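Local coordinates for maltose/maltodextrin-binding protein (PDB 2GH9) that binds maltotriose and probably related maltodextrins as a periplasmic binding protein of Thermus thermophilus, probably handing them to a membrane transporter, at residues V115-N120 / P251-P256; P156-G161 / G233-G238; F162-G167 / L331-P336; E169-K174 / G263-V268. One frame throughout, in Å; residues are numbered along the deposited sequence.

The four interactions share a connected region around helix 156-166, which supplies one segment each to interactions 2 and 3 and packs against both others. Interaction 2, about 6 Å from the centre of the chain, contributes four residues to the sugar pocket. Interactions 3 and 4 are about 5 Å apart between centres, because strands 333-334 and 265-273 are neighbours in the eight-stranded sheet, whereas interactions 1 and 4 lie about 17 Å apart. Interaction 1 uses strand 116-120 of a separate four-stranded sheet. Along the chain, interaction 2 nests inside interaction 1 and interaction 4 inside interaction 3; the other pairs alternate. Such interleaving is consistent with the two-lobed periplasmic binding protein fold, whose lobes the chain crosses repeatedly.

Interaction 1: V115-N120 / P251-P256; sequences VALIYN and PFPVPP. Unlike the reference sequence in segment 251-256: Val254 (reference Ala).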
loop_
_atom_site.group_PDB
_atom_site.type_symbol
_atom_site.label_atom_id
_atom_site.label_comp_id
_atom_site.label_asym_id
_atom_site.label_seq_id
_atom_site.Cartn_x
_atom_site.Cartn_y
_atom_site.Cartn_z
ATOM N N VAL A 115 -2.142 2.760 5.007
ATOM C CA VAL A 115 -3.499 3.182 5.309
ATOM C C VAL A 115 -3.544 3.948 6.625
ATOM O O VAL A 115 -2.644 3.872 7.476
ATOM C CB VAL A 115 -4.538 1.991 5.324
ATOM C CG1 VAL A 115 -4.616 1.361 3.935
ATOM C CG2 VAL A 115 -4.215 0.956 6.433
ATOM N N ALA A 116 -4.610 4.727 6.755
ATOM C CA ALA A 116 -4.881 5.526 7.936
ATOM C C ALA A 116 -6.372 5.914 7.945
ATOM O O ALA A 116 -7.092 5.737 6.958
ATOM C CB ALA A 116 -4.039 6.785 7.942
ATOM N N LEU A 117 -6.798 6.467 9.070
ATOM C CA LEU A 117 -8.116 7.027 9.208
ATOM C C LEU A 117 -8.088 8.407 8.548
ATOM O O LEU A 117 -7.475 9.348 9.062
ATOM C CB LEU A 117 -8.521 7.119 10.685
ATOM C CG LEU A 117 -9.893 7.773 10.899
ATOM C CD1 LEU A 117 -10.967 6.850 10.344
ATOM C CD2 LEU A 117 -10.114 8.098 12.354
ATOM N N ILE A 118 -8.733 8.491 7.386
ATOM C CA ILE A 118 -8.873 9.735 6.666
ATOM C C ILE A 118 -10.323 10.195 6.877
ATOM O O ILE A 118 -11.276 9.489 6.547
ATOM C CB ILE A 118 -8.528 9.592 5.188
ATOM C CG1 ILE A 118 -7.190 8.850 5.020
ATOM C CG2 ILE A 118 -8.467 10.988 4.503
ATOM C CD1 ILE A 118 -6.823 8.534 3.528
ATOM N N TYR A 119 -10.467 11.373 7.470
ATOM C CA TYR A 119 -11.784 11.897 7.859
ATOM C C TYR A 119 -12.086 13.196 7.146
ATOM O O TYR A 119 -11.224 14.073 7.059
ATOM C CB TYR A 119 -11.914 12.110 9.385
ATOM C CG TYR A 119 -10.888 12.985 10.049
ATOM C CD1 TYR A 119 -9.687 12.452 10.494
ATOM C CD2 TYR A 119 -11.129 14.352 10.271
ATOM C CE1 TYR A 119 -8.750 13.216 11.105
ATOM C CE2 TYR A 119 -10.186 15.137 10.883
ATOM C CZ TYR A 119 -8.993 14.568 11.303
ATOM O OH TYR A 119 -8.012 15.311 11.913
ATOM N N ASN A 120 -13.316 13.286 6.641
ATOM C CA ASN A 120 -13.825 14.469 5.967
ATOM C C ASN A 120 -14.287 15.464 7.028
ATOM O O ASN A 120 -15.245 15.206 7.763
ATOM C CB ASN A 120 -14.984 14.096 5.025
ATOM C CG ASN A 120 -15.498 15.287 4.200
ATOM O OD1 ASN A 120 -15.210 16.444 4.522
ATOM N ND2 ASN A 120 -16.266 14.994 3.144
ATOM N N PRO A 251 -4.402 8.064 13.068
ATOM C CA PRO A 251 -4.355 6.616 13.240
ATOM C C PRO A 251 -5.770 6.070 13.379
ATOM O O PRO A 251 -6.654 6.765 13.837
ATOM C CB PRO A 251 -3.545 6.396 14.528
ATOM C CG PRO A 251 -3.296 7.749 15.131
ATOM C CD PRO A 251 -3.768 8.808 14.174
ATOM N N PHE A 252 -5.972 4.831 12.956
ATOM C CA PHE A 252 -7.238 4.184 13.166
ATOM C C PHE A 252 -7.293 3.774 14.632
ATOM O O PHE A 252 -6.283 3.415 15.178
ATOM C CB PHE A 252 -7.409 2.981 12.254
ATOM C CG PHE A 252 -8.834 2.517 12.161
ATOM C CD1 PHE A 252 -9.727 3.146 11.287
ATOM C CD2 PHE A 252 -9.303 1.544 12.997
ATOM C CE1 PHE A 252 -11.043 2.755 11.227
ATOM C CE2 PHE A 252 -10.626 1.140 12.934
ATOM C CZ PHE A 252 -11.493 1.750 12.060
ATOM N N PRO A 253 -8.460 3.894 15.283
ATOM C CA PRO A 253 -8.576 3.390 16.652
ATOM C C PRO A 253 -8.288 1.897 16.811
ATOM O O PRO A 253 -8.514 1.100 15.898
ATOM C CB PRO A 253 -10.025 3.705 17.052
ATOM C CG PRO A 253 -10.724 4.147 15.843
ATOM C CD PRO A 253 -9.686 4.591 14.848
ATOM N N VAL A 254 -7.773 1.543 17.982
ATOM C CA VAL A 254 -7.453 0.173 18.283
ATOM C C VAL A 254 -8.778 -0.554 18.486
ATOM O O VAL A 254 -9.651 -0.060 19.216
ATOM C CB VAL A 254 -6.537 0.071 19.524
ATOM C CG1 VAL A 254 -6.070 -1.384 19.770
ATOM C CG2 VAL A 254 -5.347 0.966 19.335
ATOM N N PRO A 255 -8.954 -1.709 17.804
ATOM C CA PRO A 255 -10.216 -2.452 17.954
ATOM C C PRO A 255 -10.406 -2.908 19.406
ATOM O O PRO A 255 -9.417 -3.127 20.119
ATOM C CB PRO A 255 -10.042 -3.663 17.033
ATOM C CG PRO A 255 -8.873 -3.374 16.167
ATOM C CD PRO A 255 -8.020 -2.369 16.870
ATOM N N PRO A 256 -11.665 -3.055 19.837
ATOM C CA PRO A 256 -11.949 -3.511 21.187
ATOM C C PRO A 256 -11.516 -4.978 21.371
ATOM O O PRO A 256 -11.735 -5.810 20.490
ATOM C CB PRO A 256 -13.467 -3.354 21.290
ATOM C CG PRO A 256 -13.950 -3.493 19.877
ATOM C CD PRO A 256 -12.891 -2.852 19.042
#
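A chi1 of 177° swings Leu117 CG away from its own N, and with chi2 at 68° this sends the two methyl branches toward different parts of segment 251-256. Phe252 also has CG trans to its own N (chi1 -164°), and its side chain crosses that of Leu117 at about a right angle. The first branch, CD1, comes within 4.0 Å of Phe252 CD1, approaching the ring obliquely. The second, Leu117 CD2, lies 4.0 Å from Pro251 O and, more loosely, 4.3 Å from Pro253 CD. Nearer the backbone, Leu117 CB lies 3.7 Å from Pro251 O, a contact without a hydrogen bond. Strand 116-120 is an inner strand of the four-stranded mixed sheet, flanked by strands 227-232 and 247-250, and the backbone of Leu117 is hydrogen-bonded to Ala250. Segment 251-256 is the irregular, proline-rich run that leaves strand 247-250 immediately afterward. It turns off the strand register, so that Phe252 comes nearest the same Leu117, CA to CA 5.0 Å. Pro253 also packs on Phe252 from within the loop, its CD standing 3.5 Å above one face of the ring, offset toward the rim. Beyond the segments, the Phe252 ring meets Phe134 edge-to-face and touches Phe149 and, on helix 156-166, Phe162, which places Leu117 at the border of an aromatic cluster.

Interaction 2: P156-G161 / G233-G238; sequences PYFNFG and GPWALG. With GLC (alpha-D-glucopyranose), chain B; GLC (alpha-D-glucopyranose), chain C; GLC (alpha-D-glucopyranose), chain D.
Tyr157 and Phe158, near the beginning of helix 156-166, face Trp235 across a wide backbone gap: the closest CA atoms, those of Phe158 and Gly233, are 9.2 Å apart. Gly233 is extended, and a 3-10 turn follows in which Ala236 N bonds to Gly233 O at 3.0 Å. Tyr157 and Trp235 approach from opposite directions, with Trp235 CH2 near the plane of the tyrosine ring at its edge, 3.7 Å from Tyr157 OH, without a hydrogen bond, and 3.8 Å from Tyr157 CE2. Phe158 CZ reaches the indole rim, 4.1 Å from Trp235 CZ2. With CG of Trp235 wedged between N and the carbonyl carbon (chi1 54°), the indole folds back over Gly233, whose CA lies 3.4 Å above one face. The opposite face receives two sugars of the maltotriose, the middle glucose (chain B) and the reducing-end glucose (chain D). C4 of the middle glucose sits 3.8 Å above the centre of the Tyr157 ring. A serine in place of Trp235 would probably leave both glucoses without this aromatic platform and Tyr157 and Phe158 without their neighbour. The Tyr157 and Trp235 faces thus meet sugar ring carbons (C4 and C1 of chain B, C4 of chain D), while Asp65, Glu113, Asp155 and Arg305 hydrogen-bond the glucan.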
loop_
_atom_site.group_PDB
_atom_site.type_symbol
_atom_site.label_atom_id
_atom_site.label_comp_id
_atom_site.label_asym_id
_atom_site.label_seq_id
_atom_site.Cartn_x
_atom_site.Cartn_y
_atom_site.Cartn_z
ATOM N N PRO A 156 -7.050 -8.032 2.440
ATOM C CA PRO A 156 -6.138 -8.433 3.544
ATOM C C PRO A 156 -5.103 -7.362 3.993
ATOM O O PRO A 156 -4.883 -7.145 5.206
ATOM C CB PRO A 156 -5.434 -9.685 2.987
ATOM C CG PRO A 156 -5.614 -9.639 1.533
ATOM C CD PRO A 156 -6.834 -8.832 1.218
ATOM N N TYR A 157 -4.488 -6.697 3.021
ATOM C CA TYR A 157 -3.666 -5.486 3.284
ATOM C C TYR A 157 -4.384 -4.409 4.129
ATOM O O TYR A 157 -3.842 -3.920 5.112
ATOM C CB TYR A 157 -3.227 -4.889 1.945
ATOM C CG TYR A 157 -2.475 -3.577 2.009
ATOM C CD1 TYR A 157 -1.107 -3.564 2.100
ATOM C CD2 TYR A 157 -3.153 -2.353 1.922
ATOM C CE1 TYR A 157 -0.401 -2.386 2.121
ATOM C CE2 TYR A 157 -2.474 -1.168 1.964
ATOM C CZ TYR A 157 -1.074 -1.183 2.053
ATOM O OH TYR A 157 -0.334 -0.021 2.091
ATOM N N PHE A 158 -5.604 -4.037 3.758
ATOM C CA PHE A 158 -6.340 -2.991 4.504
ATOM C C PHE A 158 -6.629 -3.397 5.954
ATOM O O PHE A 158 -6.618 -2.565 6.873
ATOM C CB PHE A 158 -7.649 -2.663 3.778
ATOM C CG PHE A 158 -7.488 -1.699 2.651
ATOM C CD1 PHE A 158 -7.886 -0.379 2.800
ATOM C CD2 PHE A 158 -6.949 -2.099 1.450
ATOM C CE1 PHE A 158 -7.744 0.509 1.766
ATOM C CE2 PHE A 158 -6.791 -1.203 0.419
ATOM C CZ PHE A 158 -7.212 0.095 0.571
ATOM N N ASN A 159 -6.857 -4.694 6.148
ATOM C CA ASN A 159 -7.168 -5.270 7.455
ATOM C C ASN A 159 -5.977 -5.659 8.325
ATOM O O ASN A 159 -6.172 -5.967 9.498
ATOM C CB ASN A 159 -8.061 -6.504 7.274
ATOM C CG ASN A 159 -9.474 -6.135 6.972
ATOM O OD1 ASN A 159 -10.140 -5.528 7.802
ATOM N ND2 ASN A 159 -9.932 -6.448 5.775
ATOM N N PHE A 160 -4.756 -5.657 7.778
ATOM C CA PHE A 160 -3.603 -6.065 8.564
ATOM C C PHE A 160 -3.517 -5.347 9.915
ATOM O O PHE A 160 -3.193 -5.972 10.916
ATOM C CB PHE A 160 -2.270 -5.936 7.819
ATOM C CG PHE A 160 -1.088 -6.179 8.716
ATOM C CD1 PHE A 160 -0.833 -7.455 9.206
ATOM C CD2 PHE A 160 -0.282 -5.129 9.139
ATOM C CE1 PHE A 160 0.230 -7.683 10.054
ATOM C CE2 PHE A 160 0.772 -5.359 10.012
ATOM C CZ PHE A 160 1.024 -6.641 10.467
ATOM N N GLY A 161 -3.825 -4.050 9.961
ATOM C CA GLY A 161 -3.730 -3.296 11.204
ATOM C C GLY A 161 -4.530 -3.875 12.353
ATOM O O GLY A 161 -4.110 -3.812 13.506
ATOM N N GLY A 233 -5.183 5.015 2.064
ATOM C CA GLY A 233 -3.836 5.522 2.049
ATOM C C GLY A 233 -3.616 6.700 1.121
ATOM O O GLY A 233 -4.531 7.129 0.397
ATOM N N PRO A 234 -2.380 7.216 1.125
ATOM C CA PRO A 234 -2.075 8.495 0.475
ATOM C C PRO A 234 -2.206 8.477 -1.058
ATOM O O PRO A 234 -2.307 9.534 -1.670
ATOM C CB PRO A 234 -0.632 8.780 0.928
ATOM C CG PRO A 234 -0.076 7.471 1.282
ATOM C CD PRO A 234 -1.200 6.650 1.798
ATOM N N TRP A 235 -2.205 7.287 -1.649
ATOM C CA TRP A 235 -2.503 7.109 -3.068
ATOM C C TRP A 235 -3.851 7.663 -3.499
ATOM O O TRP A 235 -4.072 7.847 -4.702
ATOM C CB TRP A 235 -2.452 5.617 -3.469
ATOM C CG TRP A 235 -3.327 4.766 -2.633
ATOM C CD1 TRP A 235 -4.673 4.548 -2.781
ATOM C CD2 TRP A 235 -2.924 4.041 -1.478
ATOM N NE1 TRP A 235 -5.128 3.718 -1.768
ATOM C CE2 TRP A 235 -4.069 3.397 -0.960
ATOM C CE3 TRP A 235 -1.695 3.872 -0.821
ATOM C CZ2 TRP A 235 -4.014 2.569 0.160
ATOM C CZ3 TRP A 235 -1.645 3.047 0.285
ATOM C CH2 TRP A 235 -2.805 2.417 0.772
ATOM N N ALA A 236 -4.761 7.867 -2.539
ATOM C CA ALA A 236 -6.136 8.310 -2.805
ATOM C C ALA A 236 -6.286 9.844 -2.691
ATOM O O ALA A 236 -7.297 10.403 -3.112
ATOM C CB ALA A 236 -7.093 7.616 -1.825
ATOM N N LEU A 237 -5.267 10.497 -2.132
ATOM C CA LEU A 237 -5.319 11.905 -1.776
ATOM C C LEU A 237 -5.337 12.844 -2.966
ATOM O O LEU A 237 -5.922 13.913 -2.862
ATOM C CB LEU A 237 -4.170 12.276 -0.837
ATOM C CG LEU A 237 -4.265 11.653 0.552
ATOM C CD1 LEU A 237 -3.119 12.067 1.478
ATOM C CD2 LEU A 237 -5.617 11.946 1.213
ATOM N N GLY A 238 -4.717 12.441 -4.082
ATOM C CA GLY A 238 -4.752 13.218 -5.315
ATOM C C GLY A 238 -6.185 13.536 -5.717
ATOM O O GLY A 238 -6.527 14.699 -5.948
HETATM C C1 GLC B . -2.738 0.130 -2.420
HETATM C C2 GLC B . -1.299 -0.065 -1.981
HETATM C C3 GLC B . -0.851 -1.505 -2.316
HETATM C C4 GLC B . -1.807 -2.563 -1.786
HETATM C C5 GLC B . -3.239 -2.235 -2.200
HETATM C C6 GLC B . -4.234 -3.197 -1.540
HETATM O O2 GLC B . -0.453 0.856 -2.676
HETATM O O3 GLC B . 0.452 -1.735 -1.825
HETATM O O4 GLC B . -1.428 -3.861 -2.287
HETATM O O5 GLC B . -3.575 -0.876 -1.836
HETATM O O6 GLC B . -5.426 -3.353 -2.314
HETATM C C1 GLC C . -0.961 -4.745 -1.274
HETATM C C2 GLC C . 0.245 -5.451 -1.865
HETATM C C3 GLC C . -0.178 -6.345 -3.020
HETATM C C4 GLC C . -1.281 -7.284 -2.549
HETATM C C5 GLC C . -2.463 -6.528 -1.923
HETATM C C6 GLC C . -3.532 -7.453 -1.321
HETATM O O2 GLC C . 1.218 -4.488 -2.314
HETATM O O3 GLC C . 0.940 -7.094 -3.487
HETATM O O4 GLC C . -1.708 -8.051 -3.674
HETATM O O5 GLC C . -1.983 -5.682 -0.874
HETATM O O6 GLC C . -4.762 -6.729 -1.199
HETATM C C1 GLC D . -4.324 2.243 -7.018
HETATM C C2 GLC D . -3.190 2.904 -6.236
HETATM C C3 GLC D . -2.456 1.859 -5.420
HETATM C C4 GLC D . -3.450 1.146 -4.489
HETATM C C5 GLC D . -4.591 0.497 -5.289
HETATM C C6 GLC D . -5.683 -0.065 -4.358
HETATM O O1 GLC D . -3.748 1.415 -8.026
HETATM O O2 GLC D . -2.296 3.609 -7.125
HETATM O O3 GLC D . -1.376 2.432 -4.666
HETATM O O4 GLC D . -2.786 0.067 -3.855
HETATM O O5 GLC D . -5.169 1.469 -6.158
HETATM O O6 GLC D . -6.784 -0.622 -5.101
#

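Interaction 3: F162-G167 / L331-P336; sequences FFKAFG and LGAPMP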
loop_
_atom_site.group_PDB
_atom_site.type_symbol
_atom_site.label_atom_id
_atom_site.label_comp_id
_atom_site.label_asym_id
_atom_site.label_seq_id
_atom_site.Cartn_x
_atom_site.Cartn_y
_atom_site.Cartn_z
ATOM N N PHE A 162 -5.677 -4.441 12.032
ATOM C CA PHE A 162 -6.476 -5.172 13.018
ATOM C C PHE A 162 -5.779 -6.491 13.420
ATOM O O PHE A 162 -5.792 -6.875 14.582
ATOM C CB PHE A 162 -7.879 -5.449 12.470
ATOM C CG PHE A 162 -8.583 -4.229 11.973
ATOM C CD1 PHE A 162 -8.525 -3.040 12.681
ATOM C CD2 PHE A 162 -9.339 -4.277 10.797
ATOM C CE1 PHE A 162 -9.171 -1.896 12.222
ATOM C CE2 PHE A 162 -9.993 -3.159 10.338
ATOM C CZ PHE A 162 -9.903 -1.951 11.044
ATOM N N PHE A 163 -5.148 -7.160 12.470
ATOM C CA PHE A 163 -4.376 -8.363 12.789
ATOM C C PHE A 163 -3.187 -8.049 13.723
ATOM O O PHE A 163 -2.926 -8.791 14.676
ATOM C CB PHE A 163 -3.928 -9.107 11.515
ATOM C CG PHE A 163 -5.003 -9.978 10.896
ATOM C CD1 PHE A 163 -4.938 -11.372 10.987
ATOM C CD2 PHE A 163 -6.051 -9.408 10.187
ATOM C CE1 PHE A 163 -5.913 -12.182 10.392
ATOM C CE2 PHE A 163 -7.041 -10.213 9.593
ATOM C CZ PHE A 163 -6.951 -11.614 9.697
ATOM N N LYS A 164 -2.511 -6.932 13.463
ATOM C CA LYS A 164 -1.440 -6.416 14.321
ATOM C C LYS A 164 -1.937 -6.053 15.732
ATOM O O LYS A 164 -1.353 -6.494 16.732
ATOM C CB LYS A 164 -0.750 -5.215 13.652
ATOM C CG LYS A 164 0.462 -4.681 14.420
ATOM C CD LYS A 164 1.376 -3.854 13.525
ATOM C CE LYS A 164 2.662 -3.489 14.240
ATOM N NZ LYS A 164 3.441 -4.693 14.559
ATOM N N ALA A 165 -3.027 -5.300 15.820
ATOM C CA ALA A 165 -3.630 -4.999 17.112
ATOM C C ALA A 165 -3.862 -6.290 17.947
ATOM O O ALA A 165 -3.497 -6.360 19.123
ATOM C CB ALA A 165 -4.938 -4.226 16.936
ATOM N N PHE A 166 -4.439 -7.315 17.325
ATOM C CA PHE A 166 -4.780 -8.555 18.030
ATOM C C PHE A 166 -3.599 -9.506 18.270
ATOM O O PHE A 166 -3.752 -10.500 18.981
ATOM C CB PHE A 166 -5.924 -9.290 17.326
ATOM C CG PHE A 166 -7.267 -8.657 17.539
ATOM C CD1 PHE A 166 -7.903 -8.746 18.783
ATOM C CD2 PHE A 166 -7.907 -7.994 16.516
ATOM C CE1 PHE A 166 -9.131 -8.174 18.992
ATOM C CE2 PHE A 166 -9.148 -7.433 16.716
ATOM C CZ PHE A 166 -9.758 -7.518 17.977
ATOM N N GLY A 167 -2.428 -9.206 17.705
ATOM C CA GLY A 167 -1.172 -9.814 18.175
ATOM C C GLY A 167 -0.157 -10.264 17.144
ATOM O O GLY A 167 0.837 -10.874 17.513
ATOM N N LEU A 331 3.719 3.505 13.916
ATOM C CA LEU A 331 2.850 2.452 14.455
ATOM C C LEU A 331 2.915 1.137 13.660
ATOM O O LEU A 331 2.543 0.074 14.165
ATOM C CB LEU A 331 1.417 2.946 14.486
ATOM C CG LEU A 331 1.150 4.280 15.163
ATOM C CD1 LEU A 331 -0.319 4.619 15.012
ATOM C CD2 LEU A 331 1.614 4.302 16.637
ATOM N N GLY A 332 3.426 1.215 12.430
ATOM C CA GLY A 332 3.315 0.140 11.462
ATOM C C GLY A 332 4.514 -0.791 11.365
ATOM O O GLY A 332 5.478 -0.653 12.110
ATOM N N ALA A 333 4.417 -1.751 10.446
ATOM C CA ALA A 333 5.508 -2.650 10.093
ATOM C C ALA A 333 5.600 -2.730 8.574
ATOM O O ALA A 333 4.566 -2.848 7.915
ATOM C CB ALA A 333 5.248 -4.024 10.665
ATOM N N PRO A 334 6.830 -2.715 8.006
ATOM C CA PRO A 334 6.929 -2.920 6.562
ATOM C C PRO A 334 6.412 -4.287 6.134
ATOM O O PRO A 334 6.665 -5.291 6.814
ATOM C CB PRO A 334 8.441 -2.825 6.257
ATOM C CG PRO A 334 9.088 -2.299 7.457
ATOM C CD PRO A 334 8.153 -2.550 8.636
ATOM N N MET A 335 5.705 -4.327 5.010
ATOM C CA MET A 335 5.411 -5.577 4.354
ATOM C C MET A 335 6.703 -6.392 4.159
ATOM O O MET A 335 7.776 -5.820 3.920
ATOM C CB MET A 335 4.775 -5.335 2.988
ATOM C CG MET A 335 3.339 -4.935 3.069
ATOM S SD MET A 335 2.578 -4.833 1.493
ATOM C CE MET A 335 3.360 -3.368 0.782
ATOM N N PRO A 336 6.593 -7.737 4.229
ATOM C CA PRO A 336 7.713 -8.547 3.807
ATOM C C PRO A 336 7.887 -8.439 2.297
ATOM O O PRO A 336 6.883 -8.329 1.555
ATOM C CB PRO A 336 7.283 -9.982 4.159
ATOM C CG PRO A 336 6.124 -9.861 5.057
ATOM C CD PRO A 336 5.454 -8.564 4.643
#
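Leu331 meets Lys164 through its backbone, Leu331 O lying 3.6 Å from Lys164 CE in a contact that is not a hydrogen bond. The lysine projects from the last turns of helix 156-166, which ends in a Schellman motif at Gly167: with positive phi, Gly167 N makes weak bonds back to Phe163 O and Lys164 O. Next comes Gly332, whose CA lies 8.6 Å from that of Lys164, the closest such pair; here the methylene chain passes the main chain, Lys164 CE standing 4.4 Å from Gly332 C. Ala333 opens the short strand 333-334, which runs parallel to strand 265-273 in the large mixed sheet and shares backbone hydrogen bonds with Pro264 and Leu266. Its methyl group points toward the helix and lies 4.3 Å from Lys164 NZ, a van der Waals neighbour. Met335, two residues on, turns to the pocket and touches the bound sugar. Lys164 has CG trans to N (chi1 -175°) and stays extended until its last torsion, where chi4 of 64° bends the ammonium group aside, and NZ finds its hydrogen bond at Glu169 O.

Interaction 4: E169-K174 / G263-V268; sequences ENVFAK and GPFLGV
Apolar packing joins Val171 to Phe265, with Val171 CG2 placed 3.6 Å from Phe265 CZ. The methyl lies near the plane of the ring at its edge, and the two side chains cross at about a right angle. The other branch turns back into its own segment: Val171 CG1 stands 3.6 Å above the centre of the Phe172 ring. The valine therefore touches one phenyl ring at the edge and another over the face.

A polar approach to the same edge comes from Asn170. Its CG is roughly anti to the backbone N (chi1 -155°), which brings OD1 to 3.5 Å from Phe265 CE1, near the ring plane, with the amide turned 46° from that plane.

Hydrogen bonds fix the amide at both ends. Val171 N donates to Asn170 OD1 at 2.6 Å, with an N-H...O angle of 150° and the donor on a lone pair in the carbonyl plane. At the other end, Asn170 ND2 bonds to Pro334 O, tying the approach to strand 172-175 to the neighbour of strand 265-273. Replacing Asn170 by a leucine is likely to leave Val171 N and Pro334 O without the amide partner they share.

Phe265 also stacks on Phe160 of helix 156-166. Because a ring's C-H rim is slightly positive, an amide oxygen facing it is probably favourable even without a hydrogen bond across the segments.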
loop_
_atom_site.group_PDB
_atom_site.type_symbol
_atom_site.label_atom_id
_atom_site.label_comp_id
_atom_site.label_asym_id
_atom_site.label_seq_id
_atom_site.Cartn_x
_atom_site.Cartn_y
_atom_site.Cartn_z
ATOM N N GLU A 169 2.810 -9.475 14.897
ATOM C CA GLU A 169 3.871 -8.470 14.661
ATOM C C GLU A 169 3.970 -8.142 13.163
ATOM O O GLU A 169 4.027 -6.991 12.753
ATOM C CB GLU A 169 5.213 -9.001 15.179
ATOM C CG GLU A 169 6.433 -8.127 14.908
ATOM C CD GLU A 169 6.267 -6.668 15.353
ATOM O OE1 GLU A 169 5.624 -6.395 16.394
ATOM O OE2 GLU A 169 6.804 -5.783 14.648
ATOM N N ASN A 170 3.974 -9.188 12.360
ATOM C CA ASN A 170 3.940 -9.068 10.929
ATOM C C ASN A 170 3.301 -10.346 10.412
ATOM O O ASN A 170 2.599 -11.027 11.182
ATOM C CB ASN A 170 5.358 -8.818 10.380
ATOM C CG ASN A 170 5.352 -8.102 9.022
ATOM O OD1 ASN A 170 4.563 -8.447 8.143
ATOM N ND2 ASN A 170 6.224 -7.110 8.855
ATOM N N VAL A 171 3.491 -10.649 9.120
ATOM C CA VAL A 171 2.918 -11.824 8.509
ATOM C C VAL A 171 3.625 -13.081 9.012
ATOM O O VAL A 171 2.983 -14.078 9.324
ATOM C CB VAL A 171 3.000 -11.760 6.958
ATOM C CG1 VAL A 171 2.542 -13.082 6.336
ATOM C CG2 VAL A 171 2.145 -10.615 6.427
ATOM N N PHE A 172 4.949 -13.009 9.082
ATOM C CA PHE A 172 5.801 -14.144 9.434
ATOM C C PHE A 172 6.658 -13.821 10.654
ATOM O O PHE A 172 7.085 -12.681 10.830
ATOM C CB PHE A 172 6.761 -14.450 8.291
ATOM C CG PHE A 172 6.104 -14.755 6.978
ATOM C CD1 PHE A 172 5.402 -15.932 6.789
ATOM C CD2 PHE A 172 6.262 -13.900 5.900
ATOM C CE1 PHE A 172 4.828 -16.232 5.544
ATOM C CE2 PHE A 172 5.709 -14.194 4.671
ATOM C CZ PHE A 172 4.990 -15.356 4.487
ATOM N N ALA A 173 6.933 -14.834 11.476
ATOM C CA ALA A 173 7.883 -14.715 12.583
ATOM C C ALA A 173 9.311 -14.505 12.051
ATOM O O ALA A 173 9.655 -15.016 10.985
ATOM C CB ALA A 173 7.814 -15.967 13.465
ATOM N N LYS A 174 10.113 -13.718 12.770
ATOM C CA LYS A 174 11.548 -13.554 12.472
ATOM C C LYS A 174 12.317 -14.707 13.092
ATOM O O LYS A 174 12.051 -15.090 14.232
ATOM C CB LYS A 174 12.107 -12.250 13.047
ATOM C CG LYS A 174 11.738 -10.988 12.301
ATOM C CD LYS A 174 12.474 -9.787 12.897
ATOM C CE LYS A 174 11.915 -8.470 12.381
ATOM N NZ LYS A 174 12.466 -7.281 13.129
ATOM N N GLY A 263 -1.781 -0.954 14.046
ATOM C CA GLY A 263 -0.626 -0.535 13.249
ATOM C C GLY A 263 -0.696 -1.129 11.853
ATOM O O GLY A 263 -0.785 -2.355 11.704
ATOM N N PRO A 264 -0.630 -0.282 10.820
ATOM C CA PRO A 264 -0.765 -0.764 9.435
ATOM C C PRO A 264 0.547 -1.284 8.833
ATOM O O PRO A 264 1.603 -1.035 9.392
ATOM C CB PRO A 264 -1.189 0.510 8.687
ATOM C CG PRO A 264 -0.399 1.598 9.416
ATOM C CD PRO A 264 -0.417 1.183 10.871
ATOM N N PHE A 265 0.461 -1.961 7.681
ATOM C CA PHE A 265 1.620 -2.169 6.824
ATOM C C PHE A 265 2.188 -0.832 6.336
ATOM O O PHE A 265 1.445 0.091 6.015
ATOM C CB PHE A 265 1.273 -2.991 5.573
ATOM C CG PHE A 265 1.158 -4.482 5.790
ATOM C CD1 PHE A 265 2.170 -5.196 6.419
ATOM C CD2 PHE A 265 0.066 -5.179 5.275
ATOM C CE1 PHE A 265 2.094 -6.579 6.563
ATOM C CE2 PHE A 265 -0.017 -6.574 5.406
ATOM C CZ PHE A 265 1.000 -7.270 6.063
ATOM N N LEU A 266 3.513 -0.749 6.289
ATOM C CA LEU A 266 4.225 0.290 5.573
ATOM C C LEU A 266 4.572 -0.312 4.228
ATOM O O LEU A 266 4.990 -1.477 4.132
ATOM C CB LEU A 266 5.471 0.758 6.341
ATOM C CG LEU A 266 5.179 1.193 7.787
ATOM C CD1 LEU A 266 6.449 1.434 8.598
ATOM C CD2 LEU A 266 4.286 2.435 7.834
ATOM N N GLY A 267 4.298 0.446 3.186
ATOM C CA GLY A 267 4.578 0.024 1.837
ATOM C C GLY A 267 5.533 1.028 1.259
ATOM O O GLY A 267 5.404 2.212 1.516
ATOM N N VAL A 268 6.489 0.546 0.478
ATOM C CA VAL A 268 7.369 1.414 -0.277
ATOM C C VAL A 268 7.108 1.183 -1.749
ATOM O O VAL A 268 7.164 0.040 -2.232
ATOM C CB VAL A 268 8.856 1.176 0.061
ATOM C CG1 VAL A 268 9.711 2.139 -0.707
ATOM C CG2 VAL A 268 9.088 1.309 1.552
#